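Local coordinates for protein 2-hydroxyisobutyryl-CoA synthetase (Aquincola tertiaricarbonis, PDB 6HDW) that belongs to the ANL superfamily of AMP-binding enzymes, built from a large AMP-binding domain and a smaller C-terminal domain, at residues A[345-350]-A[361-366]; A[244-249]-A[271-276]; A[88-93]-A[313-318]. One frame throughout, in Å; residues are numbered along the deposited sequence.

Contact 1: residues A[345-350]-A[361-366]. With 8LE ([[(2~{R},3~{S},4~{R},5~{R})-5-(6-aminopurin-9-yl)-3,4-bis(oxidanyl)oxolan-2-yl]methoxy-oxidanyl-phosphoryl] 2-methyl-2-oxidanyl-propanoate), chain B.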
loop_
_atom_site.group_PDB
_atom_site.type_symbol
_atom_site.label_atom_id
_atom_site.label_comp_id
_atom_site.label_asym_id
_atom_site.label_seq_id
_atom_site.Cartn_x
_atom_site.Cartn_y
_atom_site.Cartn_z
ATOM N N LEU A 345 12.316 -26.207 -2.356
ATOM C CA LEU A 345 12.808 -27.248 -3.245
ATOM C C LEU A 345 12.679 -26.790 -4.691
ATOM O O LEU A 345 11.661 -26.202 -5.079
ATOM C CB LEU A 345 12.067 -28.582 -3.021
ATOM C CG LEU A 345 12.715 -29.818 -3.638
ATOM C CD1 LEU A 345 13.947 -30.251 -2.856
ATOM C CD2 LEU A 345 11.728 -30.953 -3.736
ATOM N N THR A 346 13.725 -27.050 -5.480
ATOM C CA THR A 346 13.783 -26.720 -6.902
ATOM C C THR A 346 14.687 -27.721 -7.640
ATOM O O THR A 346 15.239 -28.632 -7.030
ATOM C CB THR A 346 14.247 -25.260 -7.090
ATOM O OG1 THR A 346 14.005 -24.873 -8.436
ATOM C CG2 THR A 346 15.723 -25.063 -6.759
ATOM N N LEU A 347 14.844 -27.513 -8.944
ATOM C CA LEU A 347 15.716 -28.240 -9.855
ATOM C C LEU A 347 16.336 -27.168 -10.747
ATOM O O LEU A 347 15.614 -26.307 -11.264
ATOM C CB LEU A 347 14.917 -29.242 -10.709
ATOM C CG LEU A 347 15.746 -30.180 -11.604
ATOM C CD1 LEU A 347 15.138 -31.561 -11.652
ATOM C CD2 LEU A 347 15.886 -29.634 -13.018
ATOM N N TRP A 348 17.664 -27.224 -10.932
ATOM C CA TRP A 348 18.365 -26.261 -11.775
ATOM C C TRP A 348 19.115 -26.928 -12.929
ATOM O O TRP A 348 19.583 -28.057 -12.796
ATOM C CB TRP A 348 19.271 -25.309 -10.956
ATOM C CG TRP A 348 20.557 -25.856 -10.381
ATOM C CD1 TRP A 348 20.877 -27.163 -10.136
ATOM C CD2 TRP A 348 21.652 -25.076 -9.881
ATOM N NE1 TRP A 348 22.125 -27.246 -9.562
ATOM C CE2 TRP A 348 22.618 -25.979 -9.381
ATOM C CE3 TRP A 348 21.900 -23.694 -9.783
ATOM C CZ2 TRP A 348 23.824 -25.545 -8.814
ATOM C CZ3 TRP A 348 23.098 -23.269 -9.235
ATOM C CH2 TRP A 348 24.042 -24.187 -8.755
ATOM N N THR A 349 19.188 -26.234 -14.072
ATOM C CA THR A 349 19.888 -26.708 -15.272
ATOM C C THR A 349 20.778 -25.587 -15.814
ATOM O O THR A 349 20.610 -24.427 -15.423
ATOM C CB THR A 349 18.898 -27.232 -16.335
ATOM O OG1 THR A 349 17.980 -26.195 -16.686
ATOM C CG2 THR A 349 18.149 -28.493 -15.892
ATOM N N ASN A 350 21.740 -25.932 -16.688
ATOM C CA ASN A 350 22.635 -24.946 -17.287
ATOM C C ASN A 350 22.706 -25.071 -18.820
ATOM O O ASN A 350 23.778 -24.946 -19.413
ATOM C CB ASN A 350 24.021 -24.959 -16.631
ATOM C CG ASN A 350 24.780 -23.658 -16.786
ATOM O OD1 ASN A 350 24.203 -22.572 -16.922
ATOM N ND2 ASN A 350 26.097 -23.736 -16.777
ATOM N N ARG A 361 19.058 -22.048 -14.888
ATOM C CA ARG A 361 17.609 -21.979 -14.939
ATOM C C ARG A 361 16.959 -22.922 -13.926
ATOM O O ARG A 361 17.524 -23.953 -13.578
ATOM C CB ARG A 361 17.160 -22.334 -16.379
ATOM C CG ARG A 361 15.705 -22.046 -16.729
ATOM C CD ARG A 361 15.443 -22.385 -18.179
ATOM N NE ARG A 361 14.184 -21.820 -18.675
ATOM C CZ ARG A 361 13.792 -21.861 -19.949
ATOM N NH1 ARG A 361 14.558 -22.435 -20.870
ATOM N NH2 ARG A 361 12.634 -21.324 -20.311
ATOM N N LEU A 362 15.761 -22.558 -13.478
ATOM C CA LEU A 362 14.883 -23.354 -12.639
ATOM C C LEU A 362 13.729 -23.637 -13.622
ATOM O O LEU A 362 12.832 -22.799 -13.759
ATOM C CB LEU A 362 14.421 -22.563 -11.397
ATOM C CG LEU A 362 15.504 -21.872 -10.528
ATOM C CD1 LEU A 362 14.894 -21.279 -9.271
ATOM C CD2 LEU A 362 16.632 -22.831 -10.136
ATOM N N PRO A 363 13.828 -24.727 -14.435
ATOM C CA PRO A 363 12.835 -24.955 -15.509
ATOM C C PRO A 363 11.385 -25.152 -15.082
ATOM O O PRO A 363 10.479 -24.924 -15.890
ATOM C CB PRO A 363 13.359 -26.201 -16.234
ATOM C CG PRO A 363 14.765 -26.354 -15.806
ATOM C CD PRO A 363 14.864 -25.780 -14.439
ATOM N N GLN A 364 11.172 -25.617 -13.844
ATOM C CA GLN A 364 9.843 -25.868 -13.293
ATOM C C GLN A 364 9.570 -24.930 -12.122
ATOM O O GLN A 364 8.602 -25.122 -11.375
ATOM C CB GLN A 364 9.717 -27.340 -12.865
ATOM C CG GLN A 364 9.549 -28.312 -14.021
ATOM C CD GLN A 364 10.372 -29.555 -13.809
ATOM O OE1 GLN A 364 10.019 -30.444 -13.024
ATOM N NE2 GLN A 364 11.497 -29.639 -14.502
ATOM N N GLY A 365 10.405 -23.904 -12.001
ATOM C CA GLY A 365 10.326 -22.926 -10.929
ATOM C C GLY A 365 10.658 -23.569 -9.598
ATOM O O GLY A 365 11.547 -24.423 -9.516
ATOM N N ILE A 366 9.912 -23.191 -8.558
ATOM C CA ILE A 366 10.097 -23.669 -7.194
ATOM C C ILE A 366 8.846 -24.450 -6.784
ATOM O O ILE A 366 7.727 -23.943 -6.904
ATOM C CB ILE A 366 10.510 -22.490 -6.249
ATOM C CG1 ILE A 366 11.899 -21.933 -6.647
ATOM C CG2 ILE A 366 10.463 -22.879 -4.757
ATOM C CD1 ILE A 366 12.221 -20.497 -6.170
HETATM C C2 8LE B . 7.485 -20.845 -5.674
HETATM C CAA 8LE B . 8.576 -11.218 -1.946
HETATM C CAZ 8LE B . 8.120 -12.605 -2.434
HETATM C CAB 8LE B . 9.238 -13.271 -3.258
HETATM O OAF 8LE B . 6.997 -12.448 -3.290
HETATM C CAS 8LE B . 7.711 -13.483 -1.223
HETATM O OAD 8LE B . 6.593 -13.988 -1.161
HETATM O OAQ 8LE B . 8.656 -13.621 -0.247
HETATM P PBC 8LE B . 8.414 -14.198 1.274
HETATM O OAI 8LE B . 7.115 -13.510 1.888
HETATM O OAE 8LE B . 9.638 -14.003 2.085
HETATM O "O5'" 8LE B . 8.122 -15.739 1.106
HETATM C "C5'" 8LE B . 9.097 -16.475 0.381
HETATM C "C4'" 8LE B . 8.601 -17.882 0.183
HETATM O "O4'" 8LE B . 7.457 -17.840 -0.705
HETATM C "C3'" 8LE B . 9.663 -18.595 -0.556
HETATM O "O3'" 8LE B . 10.577 -19.175 0.381
HETATM C "C2'" 8LE B . 8.852 -19.648 -1.311
HETATM O "O2'" 8LE B . 8.440 -20.763 -0.464
HETATM C "C1'" 8LE B . 7.628 -18.858 -1.716
HETATM N N9 8LE B . 7.774 -18.265 -3.084
HETATM C C8 8LE B . 7.993 -16.989 -3.421
HETATM N N7 8LE B . 8.053 -16.917 -4.746
HETATM C C5 8LE B . 7.889 -18.148 -5.242
HETATM C C4 8LE B . 7.718 -18.985 -4.202
HETATM N N3 8LE B . 7.500 -20.309 -4.387
HETATM N N1 8LE B . 7.665 -19.953 -6.734
HETATM C C6 8LE B . 7.840 -18.640 -6.495
HETATM N N6 8LE B . 7.993 -17.794 -7.506
HETATM O O HOH W 1 12.810 -25.921 -11.511
#

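Contact 2: residues A[244-249]-A[271-276]. With 8LE ([[(2~{R},3~{S},4~{R},5~{R})-5-(6-aminopurin-9-yl)-3,4-bis(oxidanyl)oxolan-2-yl]methoxy-oxidanyl-phosphoryl] 2-methyl-2-oxidanyl-propanoate), chain B.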
loop_
_atom_site.group_PDB
_atom_site.type_symbol
_atom_site.label_atom_id
_atom_site.label_comp_id
_atom_site.label_asym_id
_atom_site.label_seq_id
_atom_site.Cartn_x
_atom_site.Cartn_y
_atom_site.Cartn_z
ATOM N N LEU A 244 -4.165 -6.875 -21.319
ATOM C CA LEU A 244 -2.905 -7.340 -20.745
ATOM C C LEU A 244 -2.019 -8.064 -21.738
ATOM O O LEU A 244 -2.496 -8.926 -22.491
ATOM C CB LEU A 244 -3.150 -8.236 -19.516
ATOM C CG LEU A 244 -3.553 -7.538 -18.214
ATOM C CD1 LEU A 244 -4.246 -8.515 -17.277
ATOM C CD2 LEU A 244 -2.351 -6.906 -17.521
ATOM N N LYS A 245 -0.723 -7.722 -21.739
ATOM C CA LYS A 245 0.253 -8.419 -22.581
ATOM C C LYS A 245 0.877 -9.498 -21.700
ATOM O O LYS A 245 1.225 -10.581 -22.178
ATOM C CB LYS A 245 1.329 -7.465 -23.131
ATOM C CG LYS A 245 0.787 -6.321 -24.004
ATOM C CD LYS A 245 0.238 -6.792 -25.368
ATOM C CE LYS A 245 -0.557 -5.722 -26.084
ATOM N NZ LYS A 245 -1.879 -5.465 -25.446
ATOM N N CYS A 246 0.992 -9.204 -20.389
ATOM C CA CYS A 246 1.538 -10.160 -19.442
ATOM C C CYS A 246 1.073 -9.939 -18.013
ATOM O O CYS A 246 0.539 -8.889 -17.656
ATOM C CB CYS A 246 3.062 -10.228 -19.528
ATOM S SG CYS A 246 3.924 -9.000 -18.517
ATOM N N LEU A 247 1.277 -10.981 -17.210
ATOM C CA LEU A 247 1.039 -11.040 -15.778
ATOM C C LEU A 247 2.315 -11.668 -15.241
ATOM O O LEU A 247 2.793 -12.656 -15.805
ATOM C CB LEU A 247 -0.178 -11.922 -15.431
ATOM C CG LEU A 247 -1.542 -11.474 -15.953
ATOM C CD1 LEU A 247 -1.885 -12.205 -17.247
ATOM C CD2 LEU A 247 -2.634 -11.719 -14.913
ATOM N N PHE A 248 2.910 -11.056 -14.221
ATOM C CA PHE A 248 4.129 -11.566 -13.608
ATOM C C PHE A 248 3.889 -11.769 -12.126
ATOM O O PHE A 248 3.303 -10.916 -11.473
ATOM C CB PHE A 248 5.366 -10.719 -13.963
ATOM C CG PHE A 248 5.507 -9.345 -13.355
ATOM C CD1 PHE A 248 4.753 -8.275 -13.827
ATOM C CD2 PHE A 248 6.491 -9.087 -12.405
ATOM C CE1 PHE A 248 4.922 -6.991 -13.302
ATOM C CE2 PHE A 248 6.669 -7.798 -11.889
ATOM C CZ PHE A 248 5.873 -6.763 -12.331
ATOM N N PHE A 249 4.217 -12.949 -11.625
ATOM C CA PHE A 249 3.875 -13.296 -10.255
ATOM C C PHE A 249 5.022 -13.787 -9.424
ATOM O O PHE A 249 5.984 -14.354 -9.953
ATOM C CB PHE A 249 2.796 -14.415 -10.242
ATOM C CG PHE A 249 1.596 -14.274 -11.150
ATOM C CD1 PHE A 249 0.651 -13.277 -10.932
ATOM C CD2 PHE A 249 1.366 -15.189 -12.171
ATOM C CE1 PHE A 249 -0.464 -13.155 -11.762
ATOM C CE2 PHE A 249 0.239 -15.079 -12.992
ATOM C CZ PHE A 249 -0.673 -14.072 -12.772
ATOM N N LYS A 271 0.524 -13.441 -21.492
ATOM C CA LYS A 271 1.617 -14.308 -21.062
ATOM C C LYS A 271 1.763 -14.260 -19.547
ATOM O O LYS A 271 1.392 -13.267 -18.920
ATOM C CB LYS A 271 2.932 -13.934 -21.756
ATOM C CG LYS A 271 3.027 -14.494 -23.161
ATOM C CD LYS A 271 4.309 -14.087 -23.849
ATOM C CE LYS A 271 5.380 -15.142 -23.773
ATOM N NZ LYS A 271 6.499 -14.809 -24.680
ATOM N N VAL A 272 2.278 -15.349 -18.960
ATOM C CA VAL A 272 2.494 -15.462 -17.522
ATOM C C VAL A 272 3.981 -15.626 -17.238
ATOM O O VAL A 272 4.642 -16.447 -17.868
ATOM C CB VAL A 272 1.613 -16.572 -16.869
ATOM C CG1 VAL A 272 2.143 -16.978 -15.494
ATOM C CG2 VAL A 272 0.158 -16.118 -16.763
ATOM N N TYR A 273 4.504 -14.842 -16.288
ATOM C CA TYR A 273 5.906 -14.941 -15.903
ATOM C C TYR A 273 6.061 -15.257 -14.448
ATOM O O TYR A 273 5.394 -14.656 -13.602
ATOM C CB TYR A 273 6.704 -13.676 -16.271
ATOM C CG TYR A 273 6.703 -13.391 -17.752
ATOM C CD1 TYR A 273 7.214 -14.316 -18.660
ATOM C CD2 TYR A 273 6.145 -12.221 -18.256
ATOM C CE1 TYR A 273 7.182 -14.076 -20.031
ATOM C CE2 TYR A 273 6.114 -11.968 -19.627
ATOM C CZ TYR A 273 6.644 -12.894 -20.510
ATOM O OH TYR A 273 6.619 -12.656 -21.857
ATOM N N ASP A 274 6.974 -16.189 -14.166
ATOM C CA ASP A 274 7.345 -16.610 -12.826
ATOM C C ASP A 274 8.581 -15.817 -12.382
ATOM O O ASP A 274 9.518 -15.637 -13.166
ATOM C CB ASP A 274 7.657 -18.114 -12.824
ATOM C CG ASP A 274 7.693 -18.781 -11.460
ATOM O OD1 ASP A 274 7.055 -18.256 -10.520
ATOM O OD2 ASP A 274 8.280 -19.879 -11.356
ATOM N N CYS A 275 8.551 -15.316 -11.138
ATOM C CA CYS A 275 9.647 -14.614 -10.470
ATOM C C CYS A 275 9.498 -14.775 -8.962
ATOM O O CYS A 275 8.468 -15.262 -8.511
ATOM C CB CYS A 275 9.744 -13.143 -10.888
ATOM S SG CYS A 275 8.459 -12.066 -10.204
ATOM N N GLY A 276 10.518 -14.390 -8.202
ATOM C CA GLY A 276 10.455 -14.408 -6.749
ATOM C C GLY A 276 11.245 -15.455 -6.000
ATOM O O GLY A 276 11.007 -16.655 -6.147
HETATM C C2 8LE B . 7.485 -20.845 -5.674
HETATM C CAA 8LE B . 8.576 -11.218 -1.946
HETATM C CAZ 8LE B . 8.120 -12.605 -2.434
HETATM C CAB 8LE B . 9.238 -13.271 -3.258
HETATM O OAF 8LE B . 6.997 -12.448 -3.290
HETATM C CAS 8LE B . 7.711 -13.483 -1.223
HETATM O OAD 8LE B . 6.593 -13.988 -1.161
HETATM O OAQ 8LE B . 8.656 -13.621 -0.247
HETATM P PBC 8LE B . 8.414 -14.198 1.274
HETATM O OAI 8LE B . 7.115 -13.510 1.888
HETATM O OAE 8LE B . 9.638 -14.003 2.085
HETATM O "O5'" 8LE B . 8.122 -15.739 1.106
HETATM C "C5'" 8LE B . 9.097 -16.475 0.381
HETATM C "C4'" 8LE B . 8.601 -17.882 0.183
HETATM O "O4'" 8LE B . 7.457 -17.840 -0.705
HETATM C "C3'" 8LE B . 9.663 -18.595 -0.556
HETATM O "O3'" 8LE B . 10.577 -19.175 0.381
HETATM C "C2'" 8LE B . 8.852 -19.648 -1.311
HETATM O "O2'" 8LE B . 8.440 -20.763 -0.464
HETATM C "C1'" 8LE B . 7.628 -18.858 -1.716
HETATM N N9 8LE B . 7.774 -18.265 -3.084
HETATM C C8 8LE B . 7.993 -16.989 -3.421
HETATM N N7 8LE B . 8.053 -16.917 -4.746
HETATM C C5 8LE B . 7.889 -18.148 -5.242
HETATM C C4 8LE B . 7.718 -18.985 -4.202
HETATM N N3 8LE B . 7.500 -20.309 -4.387
HETATM N N1 8LE B . 7.665 -19.953 -6.734
HETATM C C6 8LE B . 7.840 -18.640 -6.495
HETATM N N6 8LE B . 7.993 -17.794 -7.506
#

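Contact 3: residues A[88-93]-A[313-318]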
loop_
_atom_site.group_PDB
_atom_site.type_symbol
_atom_site.label_atom_id
_atom_site.label_comp_id
_atom_site.label_asym_id
_atom_site.label_seq_id
_atom_site.Cartn_x
_atom_site.Cartn_y
_atom_site.Cartn_z
ATOM N N PHE A 88 33.317 -21.168 -0.905
ATOM C CA PHE A 88 32.085 -20.520 -0.452
ATOM C C PHE A 88 31.081 -21.570 0.051
ATOM O O PHE A 88 30.572 -21.446 1.165
ATOM C CB PHE A 88 31.488 -19.694 -1.610
ATOM C CG PHE A 88 30.479 -18.639 -1.221
ATOM C CD1 PHE A 88 30.841 -17.569 -0.411
ATOM C CD2 PHE A 88 29.182 -18.679 -1.721
ATOM C CE1 PHE A 88 29.909 -16.589 -0.061
ATOM C CE2 PHE A 88 28.261 -17.682 -1.400
ATOM C CZ PHE A 88 28.623 -16.654 -0.557
ATOM N N GLU A 89 30.865 -22.628 -0.761
ATOM C CA GLU A 89 29.989 -23.782 -0.540
ATOM C C GLU A 89 30.286 -24.525 0.749
ATOM O O GLU A 89 29.362 -24.931 1.456
ATOM C CB GLU A 89 30.268 -24.825 -1.624
ATOM C CG GLU A 89 29.673 -24.607 -2.989
ATOM C CD GLU A 89 29.983 -25.824 -3.834
ATOM O OE1 GLU A 89 29.252 -26.829 -3.706
ATOM O OE2 GLU A 89 31.023 -25.815 -4.529
ATOM N N ALA A 90 31.580 -24.831 0.964
ATOM C CA ALA A 90 32.062 -25.675 2.042
ATOM C C ALA A 90 32.462 -24.958 3.312
ATOM O O ALA A 90 32.246 -25.514 4.389
ATOM C CB ALA A 90 33.218 -26.525 1.541
ATOM N N ARG A 91 33.055 -23.753 3.211
ATOM C CA ARG A 91 33.551 -23.019 4.379
ATOM C C ARG A 91 32.548 -22.063 5.025
ATOM O O ARG A 91 32.582 -21.904 6.249
ATOM C CB ARG A 91 34.854 -22.264 4.054
ATOM C CG ARG A 91 35.984 -23.143 3.541
ATOM C CD ARG A 91 37.240 -22.340 3.254
ATOM N NE ARG A 91 38.351 -23.207 2.853
ATOM C CZ ARG A 91 39.193 -23.791 3.699
ATOM N NH1 ARG A 91 40.165 -24.569 3.245
ATOM N NH2 ARG A 91 39.068 -23.604 5.008
ATOM N N VAL A 92 31.698 -21.394 4.214
ATOM C CA VAL A 92 30.721 -20.410 4.705
ATOM C C VAL A 92 29.441 -21.092 5.234
ATOM O O VAL A 92 28.736 -21.742 4.457
ATOM C CB VAL A 92 30.408 -19.281 3.676
ATOM C CG1 VAL A 92 29.542 -18.177 4.292
ATOM C CG2 VAL A 92 31.680 -18.695 3.075
ATOM N N PRO A 93 29.103 -20.925 6.540
ATOM C CA PRO A 93 27.870 -21.547 7.059
ATOM C C PRO A 93 26.608 -20.844 6.562
ATOM O O PRO A 93 26.584 -19.610 6.463
ATOM C CB PRO A 93 28.025 -21.411 8.576
ATOM C CG PRO A 93 28.851 -20.189 8.752
ATOM C CD PRO A 93 29.808 -20.167 7.597
ATOM N N ASN A 313 24.501 -31.318 3.163
ATOM C CA ASN A 313 25.856 -30.753 3.286
ATOM C C ASN A 313 25.993 -29.277 2.846
ATOM O O ASN A 313 27.079 -28.707 2.966
ATOM C CB ASN A 313 26.878 -31.633 2.546
ATOM C CG ASN A 313 26.601 -31.868 1.075
ATOM O OD1 ASN A 313 26.022 -31.040 0.372
ATOM N ND2 ASN A 313 27.045 -33.005 0.568
ATOM N N MET A 314 24.901 -28.677 2.325
ATOM C CA MET A 314 24.810 -27.281 1.852
ATOM C C MET A 314 25.831 -26.955 0.733
ATOM O O MET A 314 26.347 -25.834 0.641
ATOM C CB MET A 314 24.879 -26.269 3.024
ATOM C CG MET A 314 23.740 -26.418 4.026
ATOM S SD MET A 314 22.099 -26.049 3.349
ATOM C CE MET A 314 21.087 -26.780 4.607
ATOM N N ARG A 315 26.083 -27.945 -0.130
ATOM C CA ARG A 315 26.976 -27.834 -1.280
ATOM C C ARG A 315 26.146 -27.986 -2.540
ATOM O O ARG A 315 25.169 -28.737 -2.537
ATOM C CB ARG A 315 28.087 -28.891 -1.227
ATOM C CG ARG A 315 29.103 -28.653 -0.108
ATOM C CD ARG A 315 30.405 -29.401 -0.339
ATOM N NE ARG A 315 30.293 -30.836 -0.065
ATOM C CZ ARG A 315 30.519 -31.395 1.122
ATOM N NH1 ARG A 315 30.858 -30.645 2.163
ATOM N NH2 ARG A 315 30.399 -32.707 1.277
ATOM N N ARG A 316 26.522 -27.247 -3.605
ATOM C CA ARG A 316 25.873 -27.221 -4.918
ATOM C C ARG A 316 25.663 -28.609 -5.507
ATOM O O ARG A 316 26.609 -29.396 -5.575
ATOM C CB ARG A 316 26.680 -26.365 -5.912
ATOM C CG ARG A 316 26.606 -24.859 -5.676
ATOM C CD ARG A 316 27.482 -24.096 -6.654
ATOM N NE ARG A 316 28.901 -24.446 -6.520
ATOM C CZ ARG A 316 29.856 -24.087 -7.374
ATOM N NH1 ARG A 316 29.562 -23.351 -8.442
ATOM N NH2 ARG A 316 31.112 -24.463 -7.171
ATOM N N VAL A 317 24.418 -28.904 -5.920
ATOM C CA VAL A 317 24.049 -30.167 -6.570
ATOM C C VAL A 317 24.357 -30.032 -8.074
ATOM O O VAL A 317 24.308 -28.905 -8.590
ATOM C CB VAL A 317 22.571 -30.613 -6.317
ATOM C CG1 VAL A 317 22.299 -30.846 -4.838
ATOM C CG2 VAL A 317 21.550 -29.645 -6.919
ATOM N N PRO A 318 24.649 -31.130 -8.816
ATOM C CA PRO A 318 24.901 -30.976 -10.261
ATOM C C PRO A 318 23.659 -30.474 -10.993
ATOM O O PRO A 318 22.547 -30.623 -10.478
ATOM C CB PRO A 318 25.253 -32.407 -10.716
ATOM C CG PRO A 318 25.645 -33.130 -9.477
ATOM C CD PRO A 318 24.773 -32.546 -8.409
#

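Contact 1: residues A[345-350]-A[361-366]
Thr349, Leu347 and Thr346 carry most of the surface that 345-350 buries against 361-366. Thr349 is fixed through its backbone: it forms an antiparallel hydrogen-bonded pair with Arg361, its N donating to Arg361 O at 2.9 Å and its O accepting from Arg361 N at an angle of 171° at the hydrogen. Its OG1 lies 3.3 Å from Pro363 CG.

Leu347 works mainly through its carbonyl. Its O receives a CA-H...O contact from Leu362 CA at 3.3 Å, and it also takes a bond from a water that donates to Gly365 O and accepts from Gln364 N. This single water therefore joins the strand to the type I turn running from Leu362 to Gly365, filling in where the turn bows the chain away between the Thr349-Arg361 pair and Ile366.

Thr346 reaches the far end of that turn. With OG1 swung opposite its own backbone N (chi1 -167°), the hydroxyl donates to Gly365 O at 2.7 Å, tilted 34° from the carbonyl plane. Leu362 CD2 packs 3.7 Å from the same OG1 and also meets Trp348 CB, while the Trp348 indole leads away, NE1 bonding to Val317 O.

Just after the turn, Ile366 packs beside the adenine, its O 3.3 Å from C2 of 8LE, in the nucleotide site of an AMP-binding fold.

Contact 2: residues A[244-249]-A[271-276]
Lys271 and Lys245 open a regular series of backbone bonds between parallel strands 246-249 and 271-274, whose axes approach to 4.6 Å with 19° between their directions. Lys271 N donates to Lys245 O, Leu247 N to Lys271 O, Tyr273 N to Leu247 O (2.8 Å), Phe249 N to Tyr273 O and Cys275 N to Phe249 O (3.0 Å), the others being of similar length, evidence of unbroken pairing. With helix 258-268 between them, the strands form a beta-alpha-beta crossover, and 271-274 is the outermost strand of the five-stranded parallel sheet in this chain.

Apolar contacts occupy both faces. On the side of Leu247, Phe249 and Val272, ring atom CE2 of Phe249 lies 3.7 Å from Val272 CG1; helix 258-268 lies over this face, packing through Ile264. On the other face Cys246 CB touches Tyr273 CE2 at 3.5 Å.

Sulfur takes part twice. On the face of Cys246 and Tyr273, Cys246 SG, turned between its backbone N and carbonyl carbon (chi1 86°), lies in the plane of the Tyr273 ring at its edge, 5.0 Å from the centroid. Cys275, beyond the strand end, brings its SG to the edge of the Phe248 ring at CD2.

Polar chemistry gathers at the C-terminal end. The 8LE amino group N6 donates to Cys275 O at 2.8 Å and to Asp274 OD1 at 3.2 Å, while Asp274 OD2 is hydrogen-bonded to Ser256 OG, which helps to hold the carboxylate in position. With one backbone and one side-chain acceptor facing it, the site is suited to an exocyclic amine, consistent with recognition of adenine.

Contact 3: residues A[88-93]-A[313-318]
Glu89 of helix 85-91 reaches across to Arg316 on the short, weakly bonded strand at about 315-316, at the edge of its sheet, a helix-to-sheet-edge contact within the AMP-binding fold, closed by a salt bridge at the protein surface. The close-packed part is centred on the Glu89 carboxylate, which is gripped at both oxygens. OE1 accepts from Arg316 N at 2.8 Å on its anti side, and OE2 accepts from Arg316 NH2 at 3.0 Å. Arg315 adds its CB, 3.4 Å from Glu89 OE1.

The second bond meets the carboxylate from above its plane but lies almost within the guanidinium plane, so the carboxylate group stands at the guanidinium edge. The two planes are 78° apart, which excludes a flat, side-by-side pairing. Arg316 attains this pose by a bend at chi3 (-62°), which brings NE and NH2 across the end of Glu89. Its NH2 also forms a salt bridge with Glu86 one helical turn earlier, so two acidic groups of the helix probably stabilise its charge.

The outer part is looser. Ala90 CB comes no nearer than 4.4 Å to Arg315 CD, and both residues are solvent-exposed. The Arg315 guanidinium turns back over its own segment. There Asn313 closes an Asx turn, its OD1 accepting from Arg315 N, while Asn313 CB lies 3.8 Å above the plane of the Arg315 guanidinium, over its centre.

Along the chain, 88-93 comes first and pairs with 313-318 after contact 2 has been completed in between; contact 1 follows. Contacts 1 and 3 have centres about 18 Å apart and share the antiparallel sheet containing strands 315-316 and 340-347; Trp348 CH2 packs 4.0 Å from Arg316 CD. Contact 2 belongs to the five-stranded parallel sheet, with its centre about 17 Å from that of contact 1, yet Gly365 CA packs 3.7 Å from Asp274 OD2. Contacts 1 and 2 both touch 8LE, so the two sheets meet at the ligand. Contact 3, about 32 Å from contact 2 between centres, joins helix 85-91 to the edge of that antiparallel sheet, away from the ligand.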